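Oxalate--CoA ligase (Arabidopsis thaliana, PDB 5IE3) belongs to the ANL clan of AMP-binding enzymes, as a CoA ligase with an AMP-binding and a C-terminal domain, and holds adenosine monophosphate and oxalic acid here. Local coordinates at residues V76-A81 and T155-H160; Y312-A317 and F390-I395; T318-S323 and K339-E344. All blocks are in the same frame, centred on the assembly; numbering follows the deposited sequence.

Contact 1 of 3, residues V76-A81 and T155-H160; sequences VIRARA and TELVNH
R78 and N159 grip each other twice, through a backbone oxygen and through a guanidinium. At the end of helix 67-78, the R78 chain bends at its second torsion (chi2 66°) and brings NH1 between two carbonyl oxygens of the loop 155-160. NH1 donates to L157 O at 2.9 Å and to N159 OD1, also at 2.9 Å. Both acceptors are tilted somewhat from the guanidinium plane, and NH1 stands above each carbonyl plane. In return N159 ND2 donates to R78 O at 2.9 Å in a fairly straight bond (163°), with the acceptor in the amide plane. With OD1 accepting and ND2 donating, the amide flip of N159 is defined. L157 packs beside this network: its CD1 lies 3.8 Å from A79 CA, and its CB packs against R78 NH1.

R80 has positive phi and is the C-prime residue of a Schellman motif, with A81 N bonded to V76 O and R80 N bonded to I77 O. Its side chain runs along V158 and N159 to H160. CD passes 3.1 Å from V158 O, and the guanidinium then lies flat on the H160 ring, centres 3.9 Å apart and planes within 7°, with NH2 over the ring centre. R78 NE forms a salt bridge with E41 of helix 33-50, and R80 NE forms one with D163, which also accepts a hydrogen bond from the backbone N of H160.

The chemistry is thus chiefly polar, with a carbonyl at the helix end satisfied by an amide and each arginine paired with a carboxylate, which would offset its charge. A guanidinium stacked on H160 would be expected to disfavour a second positive charge on that imidazole.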
loop_
_atom_site.group_PDB
_atom_site.type_symbol
_atom_site.label_atom_id
_atom_site.label_comp_id
_atom_site.label_asym_id
_atom_site.label_seq_id
_atom_site.Cartn_x
_atom_site.Cartn_y
_atom_site.Cartn_z
ATOM N N VAL A 76 -7.057 -10.860 -15.945
ATOM C CA VAL A 76 -5.997 -10.248 -16.756
ATOM C C VAL A 76 -4.685 -10.964 -16.482
ATOM O O VAL A 76 -4.022 -11.409 -17.457
ATOM C CB VAL A 76 -5.863 -8.719 -16.483
ATOM C CG1 VAL A 76 -4.529 -8.162 -17.069
ATOM C CG2 VAL A 76 -7.087 -7.988 -17.071
ATOM N N ILE A 77 -4.269 -11.101 -15.211
ATOM C CA ILE A 77 -2.935 -11.752 -15.100
ATOM C C ILE A 77 -2.970 -13.238 -15.512
ATOM O O ILE A 77 -2.017 -13.731 -16.096
ATOM C CB ILE A 77 -2.292 -11.600 -13.697
ATOM C CG1 ILE A 77 -2.856 -12.626 -12.699
ATOM C CG2 ILE A 77 -2.475 -10.163 -13.213
ATOM C CD1 ILE A 77 -2.120 -12.698 -11.354
ATOM N N ARG A 78 -4.086 -13.925 -15.294
ATOM C CA ARG A 78 -4.246 -15.326 -15.731
ATOM C C ARG A 78 -4.118 -15.484 -17.251
ATOM O O ARG A 78 -3.564 -16.492 -17.733
ATOM C CB ARG A 78 -5.635 -15.865 -15.267
ATOM C CG ARG A 78 -5.962 -17.303 -15.785
ATOM C CD ARG A 78 -5.022 -18.393 -15.207
ATOM N NE ARG A 78 -5.507 -19.702 -15.681
ATOM C CZ ARG A 78 -4.803 -20.596 -16.373
ATOM N NH1 ARG A 78 -3.516 -20.382 -16.646
ATOM N NH2 ARG A 78 -5.395 -21.727 -16.777
ATOM N N ALA A 79 -4.608 -14.482 -18.003
ATOM C CA ALA A 79 -4.503 -14.475 -19.471
ATOM C C ALA A 79 -3.075 -14.114 -19.978
ATOM O O ALA A 79 -2.874 -13.912 -21.173
ATOM C CB ALA A 79 -5.527 -13.511 -20.070
ATOM N N ARG A 80 -2.105 -14.075 -19.059
ATOM C CA ARG A 80 -0.704 -13.716 -19.329
ATOM C C ARG A 80 -0.533 -12.243 -19.724
ATOM O O ARG A 80 0.497 -11.844 -20.316
ATOM C CB ARG A 80 -0.082 -14.621 -20.436
ATOM C CG ARG A 80 -0.101 -16.141 -20.092
ATOM C CD ARG A 80 0.741 -16.936 -21.114
ATOM N NE ARG A 80 2.149 -16.551 -21.033
ATOM C CZ ARG A 80 3.039 -16.742 -22.002
ATOM N NH1 ARG A 80 2.668 -17.296 -23.154
ATOM N NH2 ARG A 80 4.304 -16.338 -21.838
ATOM N N ALA A 81 -1.515 -11.426 -19.346
ATOM C CA ALA A 81 -1.446 -10.014 -19.619
ATOM C C ALA A 81 -1.041 -9.286 -18.348
ATOM O O ALA A 81 -1.068 -9.872 -17.255
ATOM C CB ALA A 81 -2.824 -9.511 -20.152
ATOM N N THR A 155 -7.775 -22.753 -20.472
ATOM C CA THR A 155 -7.325 -23.947 -19.747
ATOM C C THR A 155 -5.831 -24.280 -19.921
ATOM O O THR A 155 -5.145 -24.606 -18.943
ATOM C CB THR A 155 -8.164 -25.169 -20.170
ATOM O OG1 THR A 155 -9.542 -24.916 -19.871
ATOM C CG2 THR A 155 -7.717 -26.423 -19.427
ATOM N N GLU A 156 -5.329 -24.179 -21.156
ATOM C CA GLU A 156 -3.915 -24.451 -21.434
ATOM C C GLU A 156 -3.093 -23.159 -21.627
ATOM O O GLU A 156 -2.022 -23.145 -22.232
ATOM C CB GLU A 156 -3.789 -25.401 -22.634
ATOM C CG GLU A 156 -2.356 -25.837 -22.947
ATOM C CD GLU A 156 -1.650 -26.525 -21.771
ATOM O OE1 GLU A 156 -2.319 -26.915 -20.786
ATOM O OE2 GLU A 156 -0.403 -26.649 -21.826
ATOM N N LEU A 157 -3.622 -22.059 -21.116
ATOM C CA LEU A 157 -2.791 -20.912 -20.802
ATOM C C LEU A 157 -1.791 -21.375 -19.769
ATOM O O LEU A 157 -2.194 -21.939 -18.760
ATOM C CB LEU A 157 -3.611 -19.758 -20.209
ATOM C CG LEU A 157 -4.451 -18.819 -21.046
ATOM C CD1 LEU A 157 -5.443 -18.130 -20.115
ATOM C CD2 LEU A 157 -3.535 -17.802 -21.694
ATOM N N VAL A 158 -0.509 -21.130 -20.006
ATOM C CA VAL A 158 0.504 -21.398 -18.996
ATOM C C VAL A 158 1.098 -20.080 -18.505
ATOM O O VAL A 158 1.586 -19.279 -19.297
ATOM C CB VAL A 158 1.625 -22.305 -19.539
ATOM C CG1 VAL A 158 2.710 -22.490 -18.483
ATOM C CG2 VAL A 158 1.031 -23.672 -19.975
ATOM N N ASN A 159 1.027 -19.844 -17.208
ATOM C CA ASN A 159 1.622 -18.625 -16.667
ATOM C C ASN A 159 3.099 -18.813 -16.347
ATOM O O ASN A 159 3.466 -19.699 -15.551
ATOM C CB ASN A 159 0.867 -18.200 -15.434
ATOM C CG ASN A 159 -0.635 -18.028 -15.734
ATOM O OD1 ASN A 159 -1.452 -18.839 -15.313
ATOM N ND2 ASN A 159 -0.976 -16.989 -16.491
ATOM N N HIS A 160 3.922 -17.960 -16.946
ATOM C CA HIS A 160 5.366 -17.985 -16.743
ATOM C C HIS A 160 5.743 -17.004 -15.623
ATOM O O HIS A 160 5.232 -15.887 -15.575
ATOM C CB HIS A 160 6.131 -17.591 -18.030
ATOM C CG HIS A 160 5.769 -18.411 -19.228
ATOM N ND1 HIS A 160 6.669 -18.691 -20.236
ATOM C CD2 HIS A 160 4.599 -18.987 -19.595
ATOM C CE1 HIS A 160 6.069 -19.423 -21.166
ATOM N NE2 HIS A 160 4.815 -19.608 -20.808
#

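Contact 2 of 3, residues Y312-A317 and F390-I395; sequences YAMTEA and FHTGDI. With AMP (adenosine monophosphate), chain C; OXD (oxalic acid), chain D.
M314 reaches from beside the bound nucleotide to F390 and T392. Its CB starts at the AMP, 3.6 Å from O1P and equally close to C5'. CG carries the chain on to SD, which lies 3.7 Å from T392 CG2 and 3.8 Å from F390 CE2. The sulfur sits at the edge of the F390 ring, in its plane, which makes this a Met-aromatic contact. A bend at the last torsion (chi3 -59°) turns CE to T392 O at 3.5 Å and to the ribose O3' of AMP. E316 comes at about a right angle to the F390 side chain, its CB and CG against CE2 and CZ, while its OE2 bonds to Y374.

The two segments come from different sheets: strand 308-314 belongs to a mixed sheet and strand 389-392 to an antiparallel one. Their short axes pass 10.5 Å apart at 113°, too far for backbone pairing, and side chains bridge the gap beside the nucleotide.

Y312 makes the polar crossing. Its OH donates to D394 OD2 at 2.7 Å, on the anti side and 18° out of the carboxylate plane. The same OD2 accepts a hydrogen bond from AMP O3' at 2.7 Å, and OD1 accepts one from AMP O2' at 2.5 Å, so the carboxylate clasps the ribose diol with both oxygens. T392 OG1 accepts a hydrogen bond from D394 N, forming an ST turn, and also bonds to V363 O. On the phosphate side, T315 N donates to AMP O1P.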
loop_
_atom_site.group_PDB
_atom_site.type_symbol
_atom_site.label_atom_id
_atom_site.label_comp_id
_atom_site.label_asym_id
_atom_site.label_seq_id
_atom_site.Cartn_x
_atom_site.Cartn_y
_atom_site.Cartn_z
ATOM N N TYR A 312 7.333 -2.162 6.543
ATOM C CA TYR A 312 7.953 -1.212 5.616
ATOM C C TYR A 312 7.861 -1.829 4.200
ATOM O O TYR A 312 8.160 -3.021 4.017
ATOM C CB TYR A 312 9.398 -0.967 6.053
ATOM C CG TYR A 312 10.358 -0.344 5.072
ATOM C CD1 TYR A 312 10.104 0.910 4.483
ATOM C CD2 TYR A 312 11.582 -0.967 4.813
ATOM C CE1 TYR A 312 11.064 1.493 3.606
ATOM C CE2 TYR A 312 12.521 -0.400 3.974
ATOM C CZ TYR A 312 12.268 0.823 3.380
ATOM O OH TYR A 312 13.240 1.342 2.545
ATOM N N ALA A 313 7.434 -1.014 3.230
ATOM C CA ALA A 313 7.080 -1.512 1.904
ATOM C C ALA A 313 7.194 -0.415 0.833
ATOM O O ALA A 313 7.170 0.792 1.142
ATOM C CB ALA A 313 5.646 -2.097 1.919
ATOM N N MET A 314 7.323 -0.831 -0.429
ATOM C CA MET A 314 7.320 0.141 -1.514
ATOM C C MET A 314 6.946 -0.556 -2.815
ATOM O O MET A 314 7.027 -1.795 -2.947
ATOM C CB MET A 314 8.697 0.851 -1.650
ATOM C CG MET A 314 9.824 -0.021 -2.224
ATOM S SD MET A 314 11.454 0.749 -1.883
ATOM C CE MET A 314 11.325 2.365 -2.676
ATOM N N THR A 315 6.539 0.263 -3.769
ATOM C CA THR A 315 6.071 -0.243 -5.038
ATOM C C THR A 315 7.147 -1.133 -5.698
ATOM O O THR A 315 6.829 -2.221 -6.176
ATOM C CB THR A 315 5.676 0.908 -5.991
ATOM O OG1 THR A 315 4.710 1.762 -5.333
ATOM C CG2 THR A 315 5.072 0.337 -7.272
ATOM N N GLU A 316 8.401 -0.689 -5.692
ATOM C CA GLU A 316 9.474 -1.435 -6.361
ATOM C C GLU A 316 9.775 -2.808 -5.743
ATOM O O GLU A 316 10.403 -3.651 -6.391
ATOM C CB GLU A 316 10.776 -0.603 -6.392
ATOM C CG GLU A 316 10.687 0.637 -7.303
ATOM C CD GLU A 316 10.263 1.908 -6.532
ATOM O OE1 GLU A 316 9.466 1.790 -5.579
ATOM O OE2 GLU A 316 10.718 3.005 -6.911
ATOM N N ALA A 317 9.351 -3.018 -4.500
ATOM C CA ALA A 317 9.548 -4.299 -3.811
ATOM C C ALA A 317 8.294 -5.180 -3.853
ATOM O O ALA A 317 8.185 -6.184 -3.114
ATOM C CB ALA A 317 9.957 -4.031 -2.351
ATOM N N PHE A 390 18.739 -3.115 -5.077
ATOM C CA PHE A 390 17.984 -1.903 -5.347
ATOM C C PHE A 390 18.133 -0.882 -4.196
ATOM O O PHE A 390 17.979 -1.223 -3.016
ATOM C CB PHE A 390 16.497 -2.253 -5.581
ATOM C CG PHE A 390 15.602 -1.048 -5.689
ATOM C CD1 PHE A 390 15.706 -0.167 -6.768
ATOM C CD2 PHE A 390 14.640 -0.807 -4.711
ATOM C CE1 PHE A 390 14.885 0.950 -6.873
ATOM C CE2 PHE A 390 13.803 0.340 -4.787
ATOM C CZ PHE A 390 13.935 1.217 -5.879
ATOM N N HIS A 391 18.428 0.368 -4.568
ATOM C CA HIS A 391 18.581 1.473 -3.620
ATOM C C HIS A 391 17.219 2.128 -3.354
ATOM O O HIS A 391 16.633 2.718 -4.256
ATOM C CB HIS A 391 19.585 2.493 -4.167
ATOM C CG HIS A 391 20.992 1.995 -4.135
ATOM N ND1 HIS A 391 21.980 2.609 -3.392
ATOM C CD2 HIS A 391 21.565 0.901 -4.692
ATOM C CE1 HIS A 391 23.103 1.918 -3.500
ATOM N NE2 HIS A 391 22.882 0.881 -4.288
ATOM N N THR A 392 16.714 2.006 -2.129
ATOM C CA THR A 392 15.343 2.450 -1.818
ATOM C C THR A 392 15.160 3.964 -1.754
ATOM O O THR A 392 14.038 4.438 -1.841
ATOM C CB THR A 392 14.835 1.923 -0.453
ATOM O OG1 THR A 392 15.658 2.464 0.592
ATOM C CG2 THR A 392 14.877 0.389 -0.426
ATOM N N GLY A 393 16.245 4.694 -1.516
ATOM C CA GLY A 393 16.158 6.123 -1.288
ATOM C C GLY A 393 15.820 6.455 0.162
ATOM O O GLY A 393 15.630 7.614 0.491
ATOM N N ASP A 394 15.708 5.433 1.016
ATOM C CA ASP A 394 15.433 5.629 2.446
ATOM C C ASP A 394 16.695 5.471 3.261
ATOM O O ASP A 394 17.498 4.570 3.018
ATOM C CB ASP A 394 14.384 4.626 2.957
ATOM C CG ASP A 394 13.035 4.805 2.289
ATOM O OD1 ASP A 394 12.505 5.966 2.257
ATOM O OD2 ASP A 394 12.520 3.793 1.744
ATOM N N ILE A 395 16.853 6.359 4.235
ATOM C CA ILE A 395 17.892 6.261 5.227
ATOM C C ILE A 395 17.335 5.582 6.485
ATOM O O ILE A 395 16.242 5.954 7.003
ATOM C CB ILE A 395 18.449 7.662 5.605
ATOM C CG1 ILE A 395 19.018 8.359 4.362
ATOM C CG2 ILE A 395 19.466 7.538 6.737
ATOM C CD1 ILE A 395 20.225 7.622 3.770
HETATM P P AMP C . 5.485 4.324 -2.509
HETATM O O1P AMP C . 6.269 3.150 -3.069
HETATM O O2P AMP C . 5.625 5.606 -3.293
HETATM O O3P AMP C . 4.061 4.018 -2.121
HETATM O "O5'" AMP C . 6.220 4.737 -1.146
HETATM C "C5'" AMP C . 7.271 3.954 -0.585
HETATM C "C4'" AMP C . 7.984 4.733 0.507
HETATM O "O4'" AMP C . 7.124 4.865 1.670
HETATM C "C3'" AMP C . 9.220 4.082 1.080
HETATM O "O3'" AMP C . 10.342 4.191 0.220
HETATM C "C2'" AMP C . 9.378 4.807 2.409
HETATM O "O2'" AMP C . 9.964 6.086 2.186
HETATM C "C1'" AMP C . 7.916 5.010 2.820
HETATM N N9 AMP C . 7.465 4.009 3.800
HETATM C C8 AMP C . 6.876 2.831 3.553
HETATM N N7 AMP C . 6.583 2.172 4.711
HETATM C C5 AMP C . 6.993 2.992 5.725
HETATM C C6 AMP C . 7.000 2.952 7.206
HETATM N N6 AMP C . 6.467 1.888 7.849
HETATM N N1 AMP C . 7.543 4.008 7.864
HETATM C C2 AMP C . 8.049 5.077 7.215
HETATM N N3 AMP C . 8.083 5.172 5.875
HETATM C C4 AMP C . 7.575 4.184 5.111
HETATM C C1 OXD D . 3.784 1.624 -0.233
HETATM C C2 OXD D . 3.539 0.302 0.367
HETATM O O3 OXD D . 4.047 1.618 -1.481
HETATM O O4 OXD D . 3.965 -0.630 -0.367
HETATM O O5 OXD D . 3.730 2.623 0.520
HETATM O O6 OXD D . 2.955 0.166 1.492
#

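Contact 3 of 3, residues T318-S323 and K339-E344; sequences THLMSS and KPVGQE. With OXD (oxalic acid), chain D.
The Q343 amide meets L320 through NE2 and M321 through OE1. NE2 donates to L320 O at 3.0 Å, with that oxygen 19° out of the amide plane, and to V341 O of its own segment at 3.1 Å, this one in the plane. OE1 lies near M321 CG and bonds to N369, which fixes which end of the amide is nitrogen. The other flat group, the H319 ring, turns its edge to oxalic acid, with ND1 donating to O4 at 2.8 Å and a 162° angle at the hydrogen, while H216 stacks on the ring. NE2 of H319 is bonded to R286.

Further along from H319, past the Q343 bond, the backbones pair antiparallel, which places strand 339-340 at the edge of the mixed sheet, next to strand 319-323. S323 and K339 form the hydrogen-bonded pair, S323 N to K339 O at 2.8 Å and K339 N to S323 O at 2.9 Å. S322 and P340 form the non-hydrogen-bonded pair, a position that asks no N-H of the proline. Beyond it V341 N donates to M321 O at 3.1 Å, and P340 CA makes a C-H...O contact with the same oxygen. M321 and S322 both face Y312 of strand 308-314, a classic beta bulge.

Apolar packing covers one flank: L320, with CG anti to the backbone N (chi1 179°), sends CD2 to V341 CB at 3.8 Å. The serine hydroxyls look to other partners, S322 OG to V337 O and S323 OG to Y198.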
loop_
_atom_site.group_PDB
_atom_site.type_symbol
_atom_site.label_atom_id
_atom_site.label_comp_id
_atom_site.label_asym_id
_atom_site.label_seq_id
_atom_site.Cartn_x
_atom_site.Cartn_y
_atom_site.Cartn_z
ATOM N N THR A 318 7.347 -4.783 -4.702
ATOM C CA THR A 318 6.030 -5.413 -4.740
ATOM C C THR A 318 5.462 -5.416 -3.301
ATOM O O THR A 318 5.062 -6.455 -2.770
ATOM C CB THR A 318 6.129 -6.841 -5.376
ATOM O OG1 THR A 318 6.875 -6.741 -6.604
ATOM C CG2 THR A 318 4.729 -7.415 -5.697
ATOM N N HIS A 319 5.497 -4.236 -2.681
ATOM C CA HIS A 319 5.039 -4.001 -1.302
ATOM C C HIS A 319 6.136 -4.485 -0.300
ATOM O O HIS A 319 7.192 -3.849 -0.224
ATOM C CB HIS A 319 3.646 -4.650 -1.053
ATOM C CG HIS A 319 3.008 -4.256 0.249
ATOM N ND1 HIS A 319 2.872 -2.940 0.659
ATOM C CD2 HIS A 319 2.510 -5.017 1.252
ATOM C CE1 HIS A 319 2.321 -2.916 1.862
ATOM N NE2 HIS A 319 2.104 -4.162 2.248
ATOM N N LEU A 320 5.902 -5.577 0.437
ATOM C CA LEU A 320 6.632 -5.851 1.689
ATOM C C LEU A 320 8.171 -5.940 1.545
ATOM O O LEU A 320 8.694 -6.703 0.702
ATOM C CB LEU A 320 6.140 -7.174 2.322
ATOM C CG LEU A 320 6.843 -7.580 3.629
ATOM C CD1 LEU A 320 6.535 -6.568 4.737
ATOM C CD2 LEU A 320 6.455 -9.013 4.017
ATOM N N MET A 321 8.865 -5.167 2.382
ATOM C CA MET A 321 10.303 -5.358 2.561
ATOM C C MET A 321 10.610 -5.922 3.943
ATOM O O MET A 321 11.295 -6.963 4.073
ATOM C CB MET A 321 11.034 -4.031 2.347
ATOM C CG MET A 321 11.061 -3.639 0.860
ATOM S SD MET A 321 11.847 -2.046 0.577
ATOM C CE MET A 321 10.535 -0.934 1.177
ATOM N N SER A 322 10.123 -5.238 4.985
ATOM C CA SER A 322 10.440 -5.715 6.342
ATOM C C SER A 322 9.188 -5.651 7.215
ATOM O O SER A 322 8.266 -4.864 6.950
ATOM C CB SER A 322 11.585 -4.895 6.988
ATOM O OG SER A 322 11.171 -3.553 7.337
ATOM N N SER A 323 9.169 -6.449 8.275
ATOM C CA SER A 323 8.069 -6.331 9.215
ATOM C C SER A 323 8.452 -6.724 10.626
ATOM O O SER A 323 9.281 -7.601 10.833
ATOM C CB SER A 323 6.883 -7.183 8.756
ATOM O OG SER A 323 5.731 -7.057 9.613
ATOM N N LYS A 339 12.075 -6.707 10.767
ATOM C CA LYS A 339 13.131 -7.456 10.087
ATOM C C LYS A 339 12.765 -7.782 8.620
ATOM O O LYS A 339 11.591 -7.932 8.291
ATOM C CB LYS A 339 13.434 -8.759 10.855
ATOM C CG LYS A 339 13.904 -8.504 12.297
ATOM C CD LYS A 339 14.471 -9.756 12.968
ATOM C CE LYS A 339 13.432 -10.819 13.192
ATOM N NZ LYS A 339 12.406 -10.322 14.132
ATOM N N PRO A 340 13.778 -7.922 7.754
ATOM C CA PRO A 340 13.575 -8.295 6.342
ATOM C C PRO A 340 12.814 -9.606 6.237
ATOM O O PRO A 340 13.070 -10.517 7.041
ATOM C CB PRO A 340 15.024 -8.498 5.799
ATOM C CG PRO A 340 15.917 -7.896 6.758
ATOM C CD PRO A 340 15.212 -7.876 8.110
ATOM N N VAL A 341 11.915 -9.715 5.267
ATOM C CA VAL A 341 11.166 -10.944 5.062
ATOM C C VAL A 341 11.404 -11.494 3.661
ATOM O O VAL A 341 11.019 -10.864 2.680
ATOM C CB VAL A 341 9.663 -10.719 5.258
ATOM C CG1 VAL A 341 8.853 -12.064 5.078
ATOM C CG2 VAL A 341 9.384 -10.115 6.644
ATOM N N GLY A 342 12.032 -12.666 3.576
ATOM C CA GLY A 342 12.181 -13.359 2.302
ATOM C C GLY A 342 13.027 -12.604 1.281
ATOM O O GLY A 342 12.933 -12.868 0.096
ATOM N N GLN A 343 13.828 -11.641 1.735
ATOM C CA GLN A 343 14.730 -10.946 0.841
ATOM C C GLN A 343 15.919 -10.405 1.616
ATOM O O GLN A 343 15.868 -10.232 2.848
ATOM C CB GLN A 343 14.008 -9.791 0.128
ATOM C CG GLN A 343 13.500 -8.728 1.115
ATOM C CD GLN A 343 12.324 -7.930 0.557
ATOM O OE1 GLN A 343 12.509 -6.900 -0.087
ATOM N NE2 GLN A 343 11.120 -8.427 0.773
ATOM N N GLU A 344 16.983 -10.089 0.889
ATOM C CA GLU A 344 18.146 -9.474 1.512
ATOM C C GLU A 344 17.980 -7.989 1.701
ATOM O O GLU A 344 17.364 -7.295 0.879
ATOM C CB GLU A 344 19.392 -9.729 0.667
ATOM C CG GLU A 344 19.715 -11.192 0.553
ATOM C CD GLU A 344 20.893 -11.423 -0.379
ATOM O OE1 GLU A 344 22.034 -11.339 0.097
ATOM O OE2 GLU A 344 20.652 -11.674 -1.575
HETATM C C1 OXD D . 3.784 1.624 -0.233
HETATM C C2 OXD D . 3.539 0.302 0.367
HETATM O O3 OXD D . 4.047 1.618 -1.481
HETATM O O4 OXD D . 3.965 -0.630 -0.367
HETATM O O5 OXD D . 3.730 2.623 0.520
HETATM O O6 OXD D . 2.955 0.166 1.492
#

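In the fold
From the N terminus, contact 1 comes first: the end of helix 67-78 meets the loop before strand 164-169, closing a loop of 73 residues. Contact 2 opens only later, at strand 308-314, and closes 72 residues on at strands 389-392 and 394-398. Contact 3 is nested inside that loop, joining 318-323 to 339-344 across 15 residues. Contacts 2 and 3 touch: strands 308-314 and 319-323 are neighbours in one sheet, and both contacts reach oxalic acid. Contact 2 ties this sheet to the antiparallel one, while contact 3 adds its edge strand. Contact 1 stands apart, its centre about 29 Å from that of contact 2.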